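Long-range contacts in LytB (Plasmodium falciparum, PDB 4N7B), which catalyses the last step of the apicoplast isoprenoid precursor pathway, reducing 4-hydroxy-3-methylbut-2-enyl diphosphate to isopentenyl and dimethylallyl diphosphate with an iron-sulfur cluster: residues 219-224 and 506-511; 295-300 and 350-355; 364-369 and 395-400; 441-446 and 482-487. All coordinates share one frame; numbering follows the deposited sequence.

Contact 1 of 4, residues 219-224 and 506-511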
loop_
_atom_site.group_PDB
_atom_site.type_symbol
_atom_site.label_atom_id
_atom_site.label_comp_id
_atom_site.label_asym_id
_atom_site.label_seq_id
_atom_site.Cartn_x
_atom_site.Cartn_y
_atom_site.Cartn_z
ATOM N N ASN A 219 28.159 17.817 -12.867
ATOM C CA ASN A 219 27.938 16.393 -13.076
ATOM C C ASN A 219 26.494 16.004 -12.855
ATOM O O ASN A 219 25.984 16.097 -11.739
ATOM C CB ASN A 219 28.812 15.603 -12.126
ATOM C CG ASN A 219 29.485 14.471 -12.799
ATOM O OD1 ASN A 219 30.386 14.675 -13.612
ATOM N ND2 ASN A 219 29.064 13.255 -12.479
ATOM N N LYS A 220 25.825 15.581 -13.918
ATOM C CA LYS A 220 24.418 15.222 -13.819
ATOM C C LYS A 220 24.266 13.723 -13.611
ATOM O O LYS A 220 24.823 12.927 -14.370
ATOM C CB LYS A 220 23.684 15.685 -15.070
ATOM C CG LYS A 220 23.844 17.189 -15.298
ATOM C CD LYS A 220 23.095 17.661 -16.516
ATOM C CE LYS A 220 21.609 17.693 -16.259
ATOM N NZ LYS A 220 20.855 18.272 -17.415
ATOM N N ILE A 221 23.521 13.335 -12.584
ATOM C CA ILE A 221 23.340 11.924 -12.289
ATOM C C ILE A 221 21.908 11.588 -11.932
ATOM O O ILE A 221 21.260 12.296 -11.148
ATOM C CB ILE A 221 24.191 11.488 -11.106
ATOM C CG1 ILE A 221 25.663 11.732 -11.391
ATOM C CG2 ILE A 221 23.950 10.002 -10.802
ATOM C CD1 ILE A 221 26.532 11.456 -10.186
ATOM N N LEU A 222 21.418 10.495 -12.504
ATOM C CA LEU A 222 20.127 9.942 -12.121
ATOM C C LEU A 222 20.342 8.657 -11.341
ATOM O O LEU A 222 20.874 7.659 -11.859
ATOM C CB LEU A 222 19.271 9.685 -13.355
ATOM C CG LEU A 222 17.941 8.991 -13.086
ATOM C CD1 LEU A 222 16.964 9.942 -12.472
ATOM C CD2 LEU A 222 17.386 8.427 -14.374
ATOM N N TYR A 223 19.964 8.686 -10.073
ATOM C CA TYR A 223 20.074 7.515 -9.234
ATOM C C TYR A 223 18.772 6.754 -9.330
ATOM O O TYR A 223 17.742 7.189 -8.804
ATOM C CB TYR A 223 20.328 7.916 -7.795
ATOM C CG TYR A 223 21.684 8.529 -7.535
ATOM C CD1 TYR A 223 22.805 7.732 -7.404
ATOM C CD2 TYR A 223 21.834 9.909 -7.381
ATOM C CE1 TYR A 223 24.047 8.274 -7.147
ATOM C CE2 TYR A 223 23.078 10.463 -7.120
ATOM C CZ TYR A 223 24.179 9.631 -7.007
ATOM O OH TYR A 223 25.417 10.148 -6.755
ATOM N N LEU A 224 18.812 5.641 -10.037
ATOM C CA LEU A 224 17.673 4.757 -10.147
ATOM C C LEU A 224 17.723 3.798 -8.971
ATOM O O LEU A 224 18.667 3.012 -8.805
ATOM C CB LEU A 224 17.701 3.988 -11.468
ATOM C CG LEU A 224 16.575 2.968 -11.660
ATOM C CD1 LEU A 224 15.207 3.669 -11.673
ATOM C CD2 LEU A 224 16.805 2.193 -12.964
ATOM N N THR A 506 23.416 11.187 -16.188
ATOM C CA THR A 506 24.132 9.911 -16.261
ATOM C C THR A 506 23.454 8.910 -15.335
ATOM O O THR A 506 23.217 9.190 -14.162
ATOM C CB THR A 506 25.613 10.037 -15.863
ATOM O OG1 THR A 506 26.295 10.860 -16.809
ATOM C CG2 THR A 506 26.279 8.650 -15.844
ATOM N N LEU A 507 23.133 7.741 -15.867
ATOM C CA LEU A 507 22.414 6.740 -15.100
ATOM C C LEU A 507 23.333 6.002 -14.117
ATOM O O LEU A 507 24.405 5.505 -14.489
ATOM C CB LEU A 507 21.750 5.747 -16.051
ATOM C CG LEU A 507 20.929 4.628 -15.422
ATOM C CD1 LEU A 507 19.862 5.187 -14.515
ATOM C CD2 LEU A 507 20.304 3.801 -16.518
ATOM N N GLN A 508 22.905 5.953 -12.860
ATOM C CA GLN A 508 23.555 5.135 -11.855
ATOM C C GLN A 508 22.499 4.380 -11.060
ATOM O O GLN A 508 21.406 4.882 -10.828
ATOM C CB GLN A 508 24.418 5.986 -10.929
ATOM C CG GLN A 508 25.696 6.490 -11.584
ATOM C CD GLN A 508 26.561 5.360 -12.128
ATOM O OE1 GLN A 508 27.083 4.546 -11.368
ATOM N NE2 GLN A 508 26.703 5.301 -13.448
ATOM N N ASN A 509 22.823 3.158 -10.659
ATOM C CA ASN A 509 21.924 2.401 -9.802
ATOM C C ASN A 509 22.246 2.692 -8.358
ATOM O O ASN A 509 23.408 2.774 -7.977
ATOM C CB ASN A 509 22.065 0.903 -10.034
ATOM C CG ASN A 509 21.567 0.487 -11.400
ATOM O OD1 ASN A 509 20.368 0.296 -11.613
ATOM N ND2 ASN A 509 22.483 0.364 -12.338
ATOM N N PHE A 510 21.214 2.832 -7.548
ATOM C CA PHE A 510 21.412 2.856 -6.117
ATOM C C PHE A 510 20.630 1.726 -5.453
ATOM O O PHE A 510 19.402 1.656 -5.561
ATOM C CB PHE A 510 20.997 4.184 -5.486
ATOM C CG PHE A 510 21.225 4.187 -4.013
ATOM C CD1 PHE A 510 22.508 4.376 -3.505
ATOM C CD2 PHE A 510 20.198 3.870 -3.141
ATOM C CE1 PHE A 510 22.741 4.323 -2.149
ATOM C CE2 PHE A 510 20.423 3.800 -1.786
ATOM C CZ PHE A 510 21.693 4.032 -1.282
ATOM N N ASP A 511 21.341 0.863 -4.738
ATOM C CA ASP A 511 20.727 -0.276 -4.065
ATOM C C ASP A 511 20.647 -0.103 -2.563
ATOM O O ASP A 511 21.667 0.025 -1.903
ATOM C CB ASP A 511 21.552 -1.528 -4.324
ATOM C CG ASP A 511 21.219 -2.179 -5.639
ATOM O OD1 ASP A 511 21.867 -1.840 -6.662
ATOM O OD2 ASP A 511 20.308 -3.038 -5.642
HETATM O O HOH W 1 18.482 0.460 -9.395
#

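Contact 2 of 4, residues 295-300 and 350-355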
loop_
_atom_site.group_PDB
_atom_site.type_symbol
_atom_site.label_atom_id
_atom_site.label_comp_id
_atom_site.label_asym_id
_atom_site.label_seq_id
_atom_site.Cartn_x
_atom_site.Cartn_y
_atom_site.Cartn_z
ATOM N N ILE A 295 -10.853 -5.747 3.513
ATOM C CA ILE A 295 -12.267 -5.449 3.502
ATOM C C ILE A 295 -12.854 -5.605 4.900
ATOM O O ILE A 295 -12.298 -6.320 5.737
ATOM C CB ILE A 295 -13.013 -6.382 2.503
ATOM C CG1 ILE A 295 -14.432 -5.867 2.253
ATOM C CG2 ILE A 295 -13.039 -7.841 3.005
ATOM C CD1 ILE A 295 -14.472 -4.578 1.462
ATOM N N SER A 296 -13.963 -4.917 5.155
ATOM C CA SER A 296 -14.678 -5.068 6.414
ATOM C C SER A 296 -15.398 -6.426 6.436
ATOM O O SER A 296 -15.939 -6.862 5.418
ATOM C CB SER A 296 -15.688 -3.925 6.598
ATOM O OG SER A 296 -15.045 -2.661 6.595
ATOM N N PRO A 297 -15.387 -7.111 7.591
ATOM C CA PRO A 297 -16.025 -8.428 7.753
ATOM C C PRO A 297 -17.496 -8.403 7.354
ATOM O O PRO A 297 -18.027 -9.379 6.829
ATOM C CB PRO A 297 -15.914 -8.700 9.256
ATOM C CG PRO A 297 -14.816 -7.809 9.746
ATOM C CD PRO A 297 -14.750 -6.632 8.830
ATOM N N GLN A 298 -18.142 -7.275 7.617
ATOM C CA GLN A 298 -19.566 -7.097 7.345
ATOM C C GLN A 298 -19.856 -7.266 5.856
ATOM O O GLN A 298 -20.862 -7.853 5.468
ATOM C CB GLN A 298 -20.006 -5.709 7.806
ATOM C CG GLN A 298 -19.922 -5.491 9.319
ATOM C CD GLN A 298 -18.525 -5.123 9.809
ATOM O OE1 GLN A 298 -17.572 -5.092 9.038
ATOM N NE2 GLN A 298 -18.403 -4.847 11.102
ATOM N N ILE A 299 -18.963 -6.740 5.024
ATOM C CA ILE A 299 -19.109 -6.865 3.581
ATOM C C ILE A 299 -19.158 -8.335 3.190
ATOM O O ILE A 299 -19.884 -8.722 2.270
ATOM C CB ILE A 299 -17.947 -6.200 2.840
ATOM C CG1 ILE A 299 -17.864 -4.720 3.219
ATOM C CG2 ILE A 299 -18.118 -6.352 1.346
ATOM C CD1 ILE A 299 -19.133 -3.962 2.952
ATOM N N ARG A 300 -18.390 -9.155 3.898
ATOM C CA ARG A 300 -18.317 -10.577 3.589
ATOM C C ARG A 300 -19.661 -11.259 3.814
ATOM O O ARG A 300 -20.173 -11.944 2.929
ATOM C CB ARG A 300 -17.230 -11.263 4.425
ATOM C CG ARG A 300 -15.846 -10.762 4.121
ATOM C CD ARG A 300 -14.791 -11.296 5.083
ATOM N NE ARG A 300 -13.740 -11.956 4.318
ATOM C CZ ARG A 300 -12.506 -11.498 4.151
ATOM N NH1 ARG A 300 -12.094 -10.379 4.719
ATOM N NH2 ARG A 300 -11.665 -12.193 3.415
ATOM N N TYR A 350 -10.315 -1.600 11.154
ATOM C CA TYR A 350 -11.140 -1.088 12.237
ATOM C C TYR A 350 -12.348 -1.994 12.442
ATOM O O TYR A 350 -12.683 -2.357 13.563
ATOM C CB TYR A 350 -11.598 0.343 11.917
ATOM C CG TYR A 350 -12.532 0.956 12.962
ATOM C CD1 TYR A 350 -12.036 1.585 14.099
ATOM C CD2 TYR A 350 -13.908 0.880 12.817
ATOM C CE1 TYR A 350 -12.892 2.122 15.061
ATOM C CE2 TYR A 350 -14.769 1.424 13.773
ATOM C CZ TYR A 350 -14.253 2.045 14.885
ATOM O OH TYR A 350 -15.111 2.583 15.820
ATOM N N ASN A 351 -13.002 -2.382 11.356
ATOM C CA ASN A 351 -14.273 -3.078 11.483
ATOM C C ASN A 351 -14.148 -4.529 11.921
ATOM O O ASN A 351 -15.148 -5.229 12.028
ATOM C CB ASN A 351 -15.070 -2.953 10.188
ATOM C CG ASN A 351 -15.836 -1.647 10.120
ATOM O OD1 ASN A 351 -16.351 -1.174 11.128
ATOM N ND2 ASN A 351 -15.902 -1.054 8.942
ATOM N N GLU A 352 -12.930 -4.978 12.201
ATOM C CA GLU A 352 -12.746 -6.315 12.754
ATOM C C GLU A 352 -13.064 -6.309 14.249
ATOM O O GLU A 352 -13.438 -7.333 14.805
ATOM C CB GLU A 352 -11.325 -6.816 12.515
ATOM C CG GLU A 352 -10.967 -7.040 11.044
ATOM C CD GLU A 352 -11.550 -8.330 10.465
ATOM O OE1 GLU A 352 -12.205 -9.087 11.208
ATOM O OE2 GLU A 352 -11.347 -8.591 9.258
ATOM N N ALA A 353 -12.918 -5.156 14.897
ATOM C CA ALA A 353 -13.278 -5.018 16.307
ATOM C C ALA A 353 -13.714 -3.578 16.598
ATOM O O ALA A 353 -13.116 -2.896 17.426
ATOM C CB ALA A 353 -12.102 -5.411 17.195
ATOM N N PRO A 354 -14.777 -3.119 15.922
ATOM C CA PRO A 354 -15.162 -1.701 15.900
ATOM C C PRO A 354 -15.496 -1.115 17.283
ATOM O O PRO A 354 -15.232 0.063 17.531
ATOM C CB PRO A 354 -16.405 -1.693 14.999
ATOM C CG PRO A 354 -16.968 -3.077 15.106
ATOM C CD PRO A 354 -15.792 -3.987 15.296
ATOM N N HIS A 355 -16.053 -1.923 18.173
ATOM C CA HIS A 355 -16.529 -1.410 19.454
ATOM C C HIS A 355 -15.413 -1.291 20.481
ATOM O O HIS A 355 -15.612 -0.692 21.530
ATOM C CB HIS A 355 -17.655 -2.290 20.003
ATOM C CG HIS A 355 -18.855 -2.352 19.111
ATOM N ND1 HIS A 355 -19.230 -1.306 18.289
ATOM C CD2 HIS A 355 -19.761 -3.334 18.899
ATOM C CE1 HIS A 355 -20.310 -1.644 17.615
ATOM N NE2 HIS A 355 -20.655 -2.873 17.965
#

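Contact 3 of 4, residues 364-369 and 395-400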
loop_
_atom_site.group_PDB
_atom_site.type_symbol
_atom_site.label_atom_id
_atom_site.label_comp_id
_atom_site.label_asym_id
_atom_site.label_seq_id
_atom_site.Cartn_x
_atom_site.Cartn_y
_atom_site.Cartn_z
ATOM N N ASN A 364 -2.898 14.713 18.480
ATOM C CA ASN A 364 -4.061 15.266 19.163
ATOM C C ASN A 364 -4.918 14.069 19.632
ATOM O O ASN A 364 -5.325 13.997 20.793
ATOM C CB ASN A 364 -4.861 16.197 18.239
ATOM C CG ASN A 364 -4.271 17.642 18.141
ATOM O OD1 ASN A 364 -3.268 17.976 18.779
ATOM N ND2 ASN A 364 -4.916 18.492 17.324
ATOM N N ASP A 365 -5.130 13.100 18.735
ATOM C CA ASP A 365 -5.977 11.950 19.021
ATOM C C ASP A 365 -5.432 11.164 20.201
ATOM O O ASP A 365 -6.195 10.556 20.961
ATOM C CB ASP A 365 -6.088 11.040 17.797
ATOM C CG ASP A 365 -6.911 11.654 16.674
ATOM O OD1 ASP A 365 -7.687 12.610 16.929
ATOM O OD2 ASP A 365 -6.781 11.172 15.525
ATOM N N VAL A 366 -4.114 11.182 20.363
ATOM C CA VAL A 366 -3.493 10.480 21.481
ATOM C C VAL A 366 -3.862 11.142 22.816
ATOM O O VAL A 366 -4.179 10.455 23.796
ATOM C CB VAL A 366 -1.963 10.455 21.355
ATOM C CG1 VAL A 366 -1.346 9.932 22.639
ATOM C CG2 VAL A 366 -1.544 9.595 20.168
ATOM N N ASP A 367 -3.808 12.473 22.850
ATOM C CA ASP A 367 -4.123 13.220 24.060
ATOM C C ASP A 367 -5.526 12.916 24.528
ATOM O O ASP A 367 -5.797 12.930 25.722
ATOM C CB ASP A 367 -4.024 14.720 23.811
ATOM C CG ASP A 367 -2.596 15.203 23.705
ATOM O OD1 ASP A 367 -1.762 14.781 24.537
ATOM O OD2 ASP A 367 -2.304 16.005 22.787
ATOM N N LYS A 368 -6.416 12.654 23.577
ATOM C CA LYS A 368 -7.826 12.445 23.877
ATOM C C LYS A 368 -8.136 11.054 24.441
ATOM O O LYS A 368 -9.205 10.841 24.996
ATOM C CB LYS A 368 -8.675 12.706 22.630
ATOM C CG LYS A 368 -8.716 14.157 22.228
ATOM C CD LYS A 368 -9.466 14.358 20.920
ATOM C CE LYS A 368 -9.419 15.829 20.471
ATOM N NZ LYS A 368 -10.118 16.069 19.173
ATOM N N LEU A 369 -7.214 10.111 24.323
ATOM C CA LEU A 369 -7.497 8.755 24.781
ATOM C C LEU A 369 -7.557 8.668 26.303
ATOM O O LEU A 369 -6.681 9.177 26.999
ATOM C CB LEU A 369 -6.435 7.782 24.279
ATOM C CG LEU A 369 -6.405 7.531 22.779
ATOM C CD1 LEU A 369 -5.260 6.589 22.461
ATOM C CD2 LEU A 369 -7.735 6.948 22.312
ATOM N N GLN A 395 5.851 6.881 19.980
ATOM C CA GLN A 395 6.593 7.393 21.117
ATOM C C GLN A 395 5.666 8.108 22.095
ATOM O O GLN A 395 5.803 7.971 23.314
ATOM C CB GLN A 395 7.648 8.374 20.631
ATOM C CG GLN A 395 8.443 9.032 21.730
ATOM C CD GLN A 395 9.536 9.913 21.159
ATOM O OE1 GLN A 395 9.339 11.116 20.936
ATOM N NE2 GLN A 395 10.694 9.310 20.891
ATOM N N LYS A 396 4.734 8.883 21.554
ATOM C CA LYS A 396 3.777 9.620 22.376
ATOM C C LYS A 396 2.808 8.637 23.022
ATOM O O LYS A 396 2.509 8.740 24.199
ATOM C CB LYS A 396 3.018 10.636 21.525
ATOM C CG LYS A 396 2.330 11.703 22.340
ATOM C CD LYS A 396 1.682 12.737 21.460
ATOM C CE LYS A 396 0.839 13.686 22.295
ATOM N NZ LYS A 396 1.608 14.255 23.436
ATOM N N LEU A 397 2.351 7.655 22.250
ATOM C CA LEU A 397 1.499 6.595 22.787
ATOM C C LEU A 397 2.137 5.886 23.970
ATOM O O LEU A 397 1.474 5.591 24.967
ATOM C CB LEU A 397 1.195 5.542 21.728
ATOM C CG LEU A 397 -0.209 5.567 21.141
ATOM C CD1 LEU A 397 -0.363 4.382 20.216
ATOM C CD2 LEU A 397 -1.295 5.552 22.222
ATOM N N LYS A 398 3.421 5.591 23.848
ATOM C CA LYS A 398 4.132 4.859 24.879
ATOM C C LYS A 398 4.390 5.703 26.108
ATOM O O LYS A 398 4.495 5.171 27.202
ATOM C CB LYS A 398 5.462 4.349 24.343
ATOM C CG LYS A 398 5.352 3.055 23.603
ATOM C CD LYS A 398 6.741 2.549 23.276
ATOM C CE LYS A 398 6.720 1.171 22.679
ATOM N NZ LYS A 398 8.022 0.882 22.000
ATOM N N ASN A 399 4.519 7.012 25.926
ATOM C CA ASN A 399 4.687 7.913 27.062
ATOM C C ASN A 399 3.446 7.839 27.928
ATOM O O ASN A 399 3.518 7.658 29.137
ATOM C CB ASN A 399 4.894 9.363 26.602
ATOM C CG ASN A 399 6.283 9.602 26.036
ATOM O OD1 ASN A 399 7.219 8.848 26.326
ATOM N ND2 ASN A 399 6.429 10.660 25.226
ATOM N N LYS A 400 2.296 7.964 27.282
ATOM C CA LYS A 400 1.026 7.947 27.980
ATOM C C LYS A 400 0.687 6.545 28.499
ATOM O O LYS A 400 0.275 6.389 29.640
ATOM C CB LYS A 400 -0.060 8.446 27.039
ATOM C CG LYS A 400 -1.349 8.763 27.732
ATOM C CD LYS A 400 -2.291 9.516 26.820
ATOM C CE LYS A 400 -3.615 9.769 27.517
ATOM N NZ LYS A 400 -4.509 10.645 26.706
#

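Contact 4 of 4, residues 441-446 and 482-487. With SO4 (sulfate ion), chain C.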
loop_
_atom_site.group_PDB
_atom_site.type_symbol
_atom_site.label_atom_id
_atom_site.label_comp_id
_atom_site.label_asym_id
_atom_site.label_seq_id
_atom_site.Cartn_x
_atom_site.Cartn_y
_atom_site.Cartn_z
ATOM N N SER A 441 -2.361 6.774 -3.841
ATOM C CA SER A 441 -1.569 5.821 -3.064
ATOM C C SER A 441 -0.851 6.434 -1.861
ATOM O O SER A 441 0.020 7.301 -2.010
ATOM C CB SER A 441 -0.516 5.142 -3.937
ATOM O OG SER A 441 0.466 4.558 -3.097
ATOM N N SER A 442 -1.169 5.941 -0.670
ATOM C CA SER A 442 -0.578 6.488 0.541
ATOM C C SER A 442 0.935 6.256 0.585
ATOM O O SER A 442 1.689 7.179 0.892
ATOM C CB SER A 442 -1.279 5.919 1.789
ATOM O OG SER A 442 -0.503 6.127 2.959
ATOM N N ASN A 443 1.403 5.052 0.269
ATOM C CA ASN A 443 2.836 4.792 0.390
ATOM C C ASN A 443 3.642 5.630 -0.605
ATOM O O ASN A 443 4.784 5.998 -0.327
ATOM C CB ASN A 443 3.175 3.288 0.262
ATOM C CG ASN A 443 3.191 2.811 -1.175
ATOM O OD1 ASN A 443 4.207 2.902 -1.858
ATOM N ND2 ASN A 443 2.067 2.287 -1.638
ATOM N N ALA A 444 3.069 5.915 -1.775
ATOM C CA ALA A 444 3.705 6.834 -2.723
ATOM C C ALA A 444 3.860 8.198 -2.057
ATOM O O ALA A 444 4.948 8.783 -2.036
ATOM C CB ALA A 444 2.873 6.975 -3.999
ATOM N N LYS A 445 2.769 8.702 -1.490
ATOM C CA LYS A 445 2.814 10.012 -0.865
ATOM C C LYS A 445 3.814 10.031 0.274
ATOM O O LYS A 445 4.475 11.047 0.502
ATOM C CB LYS A 445 1.422 10.425 -0.386
ATOM C CG LYS A 445 0.542 10.882 -1.550
ATOM C CD LYS A 445 -0.835 11.333 -1.096
ATOM C CE LYS A 445 -1.682 10.164 -0.667
ATOM N NZ LYS A 445 -3.100 10.595 -0.462
ATOM N N LYS A 446 3.965 8.903 0.967
ATOM C CA LYS A 446 4.892 8.854 2.101
ATOM C C LYS A 446 6.341 8.806 1.626
ATOM O O LYS A 446 7.259 9.188 2.363
ATOM C CB LYS A 446 4.567 7.695 3.055
ATOM C CG LYS A 446 3.151 7.760 3.625
ATOM C CD LYS A 446 2.915 9.075 4.358
ATOM C CE LYS A 446 1.423 9.408 4.469
ATOM N NZ LYS A 446 1.217 10.850 4.899
ATOM N N SER A 482 9.815 4.623 -7.039
ATOM C CA SER A 482 8.427 4.439 -7.400
ATOM C C SER A 482 7.713 3.685 -6.304
ATOM O O SER A 482 8.327 2.923 -5.562
ATOM C CB SER A 482 8.313 3.683 -8.730
ATOM O OG SER A 482 8.929 2.410 -8.613
ATOM N N ALA A 483 6.411 3.922 -6.204
ATOM C CA ALA A 483 5.596 3.349 -5.150
ATOM C C ALA A 483 5.324 1.874 -5.382
ATOM O O ALA A 483 5.588 1.338 -6.460
ATOM C CB ALA A 483 4.294 4.090 -5.059
ATOM N N ALA A 484 4.771 1.230 -4.362
ATOM C CA ALA A 484 4.552 -0.205 -4.385
ATOM C C ALA A 484 3.465 -0.634 -5.360
ATOM O O ALA A 484 3.293 -1.825 -5.605
ATOM C CB ALA A 484 4.217 -0.703 -2.968
ATOM N N SER A 485 2.733 0.325 -5.911
ATOM C CA SER A 485 1.606 0.043 -6.805
ATOM C C SER A 485 1.938 0.492 -8.223
ATOM O O SER A 485 1.107 0.387 -9.118
ATOM C CB SER A 485 0.349 0.792 -6.339
ATOM O OG SER A 485 0.703 2.107 -5.858
ATOM N N THR A 486 3.150 0.998 -8.431
ATOM C CA THR A 486 3.538 1.605 -9.722
ATOM C C THR A 486 4.202 0.630 -10.737
ATOM O O THR A 486 5.251 0.044 -10.457
ATOM C CB THR A 486 4.505 2.779 -9.488
ATOM O OG1 THR A 486 3.900 3.719 -8.592
ATOM C CG2 THR A 486 4.810 3.474 -10.791
ATOM N N PRO A 487 3.605 0.486 -11.936
ATOM C CA PRO A 487 4.175 -0.381 -12.977
ATOM C C PRO A 487 5.552 0.079 -13.419
ATOM O O PRO A 487 5.775 1.276 -13.574
ATOM C CB PRO A 487 3.178 -0.265 -14.133
ATOM C CG PRO A 487 1.922 0.269 -13.515
ATOM C CD PRO A 487 2.346 1.119 -12.363
HETATM S S SO4 C . -1.786 2.415 -0.535
HETATM O O1 SO4 C . -2.369 1.383 0.312
HETATM O O2 SO4 C . -1.727 1.947 -1.923
HETATM O O3 SO4 C . -2.652 3.587 -0.436
HETATM O O4 SO4 C . -0.430 2.803 -0.107
#

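Contact 1 of 4, residues 219-224 and 506-511
Leu222 and Leu507 sit opposite each other on neighbouring parallel strands. Five backbone hydrogen bonds join the strands. Thr506 N donates to Lys220 O, and Thr506 O accepts from Leu222 N. Leu222 O then takes Gln508 N, Gln508 O takes Leu224 N, and Leu224 O takes Phe510 N. The last of these, Phe510 N to Leu224 O, is 2.8 Å long and nearly straight at the hydrogen (173°).

Ile221 can be followed outward. Its CB lies 3.9 Å from Thr506 O. With CG1 turned beside the backbone N (chi1 -59°), the CG2 branch is anti to that N and does the touching. CG2 is 3.5 Å from Thr506 O and 4.0 Å from Gln508 CG. The same methyl stands over the centre of the Tyr223 ring, 3.7 Å above its plane. On the other face of the sheet, Leu507 CD1 comes 4.1 Å from Leu222 CD2 and 3.9 Å from Leu224 CB. A water donates to both Leu224 O and Asn509 OD1 and so bridges the two strands.

Strand 506-511 is one of the two outer strands of a five-stranded parallel sheet. Strand 221-226 lies between it and strand 477-482. Helix 488-499 packs on the leucine face, touching Leu222, Leu224 and Leu507. Helix 414-427 packs against Tyr223 and Phe510 on the opposite face.

Contact 2 of 4, residues 295-300 and 350-355
Asn351 meets Ser296 through its amide. Asn351 ND2 donates to Ser296 OG over 3.0 Å, and the N-H points almost straight at the oxygen (164°). The hydroxyl oxygen lies 11° out of the Asn351 amide plane, so it meets the N-H nearly in that plane. Ser296 OG is turned beside its own backbone N, which puts it in front of this N-H.

Gln298 approaches the same asparagine from another direction. Its side chain bends at chi2 and crosses that of Asn351 at about a right angle, with the two amide planes 73° apart. Gln298 NE2 makes a weak hydrogen bond to Asn351 O at 3.4 Å. Gln298 OE1 rests 3.5 Å from Asn351 CB. The contact buries this oxygen, and it has no polar partner in the model.

Pro297 packs alongside: its CD lies 3.5 Å from Asn351 O, and its CG lies 3.3 Å from Glu352 OE1.

Further out, a type I turn from Tyr350 to Ala353 presents Asn351 and Glu352 together. The turn begins at the last residue of helix 344-350, while Ser296 comes just before helix 297-305. Glu352 OE2 is hydrogen-bonded to His322 ND1 of helix 316-329, which helps to position the carboxylate. Arg300 NH1 stays 4.9 Å from Glu352 OE2, not in contact; Arg300 forms a salt bridge with Asp312.

The hydrogen bonds that join the start of helix 297-305 to this turn thus run between uncharged groups. Glu352 meets Pro297 by packing, while His322 holds its polar end.

Contact 3 of 4, residues 364-369 and 395-400
Two helix ends pack side by side here, joined by side chains from Val366 to Leu369 and from Lys396 to Lys400. The axes of the segments 364-368 and 395-400 come within 10.0 Å and run almost parallel, at 15°. Lys400 reaches across to the C-terminal end of helix 363-368. Its CG is anti to the backbone N (chi1 -167°), and the chain stays extended beyond it. Lys400 NZ donates to Val366 O at 2.9 Å and to Leu369 O at 2.6 Å. Both bonds lie in the carbonyl plane and use a lone pair. Val366 O also accepts from Leu369 N, so two donors share it. The ammonium group therefore meets the carbonyl end of the helix, where the helix dipole would probably favour a positive charge.

The two helices each lead towards a strand of a four-stranded parallel sheet of an alpha/beta unit. Leu369, just after helix 363-368, and Leu397 both rest on Ile336 of strand 334-338. Val366 and Leu397 form the buried side. Leu369 CD1 touches Leu397 CD2 at 4.1 Å. Val366 CG1 meets the aliphatic chain of Lys396 at its CG, 4.1 Å away. Lys396 then bends at chi4 (52°), and its NZ forms a long salt bridge with Asp367 OD1 at 3.6 Å.

Contact 4 of 4, residues 441-446 and 482-487
The amide of Asn443 is the flat group that links Ala484 to a bound sulfate. Asn443 OD1 accepts from Ala484 N at 3.1 Å, with the N-H aimed straight at it (172°) and the donor tilted 17° from the carbonyl plane. At the other end, Asn443 ND2 donates to sulfate O4, 3.0 Å away and close to the amide plane. The Ala484 methyl lies on one side, well out of that plane, its CB 3.8 Å from Asn443 OD1 and 3.9 Å from Asn443 ND2. Bonds at both ends would fix the rotation of the amide. Its CG stands between the backbone N and the carbonyl carbon (chi1 79°).

The motif is an anion site at a helix N-terminus. Ser441 is the N-cap of helix 442-452, and its OG accepts from Ala444 N. Ser442 N donates to sulfate O3 at 2.8 Å and Asn443 N to sulfate O4 at 2.9 Å. The sulfate is also hydrogen-bonded to His260 ND1 and His343 NE2. By similarity, Ser441, Ser442, Asn443 and Ser485 bind the diphosphate substrate and products, so the sulfate, probably from the crystallisation liquor, is consistent with a phosphate position.

Residues 482-487 contain a type I turn from Ala483 to Thr486, just after strand 477-482. Ala484 touches the iron-sulfur cluster, so Asn443 ties the cluster side of the pocket to the anion side. Next to this bond the packing is tight: Ala444 CB lies only 3.4 Å from Ala483 CB.

How the contacts relate
Contact 4 lies at the active site, with its centre about 7 Å from that of the chain. It holds the sulfate, and Ala484 touches the cluster. Contact 1 lies in the five-stranded sheet whose strand 477-482 leads into the turn of contact 4. Their centres are about 21 Å apart and their nearest atoms about 7 Å. Contact 1 pairs segments 282 residues apart, and the other three contacts fall between them in the sequence. Contact 2 lies about 25 Å from contacts 3 and 4, centre to centre; its Ile295 side chain is about 8 Å from that of His293, which binds the substrate by similarity. Contact 3 lies away from the annotated sites, its centre about 28 Å from that of contact 4.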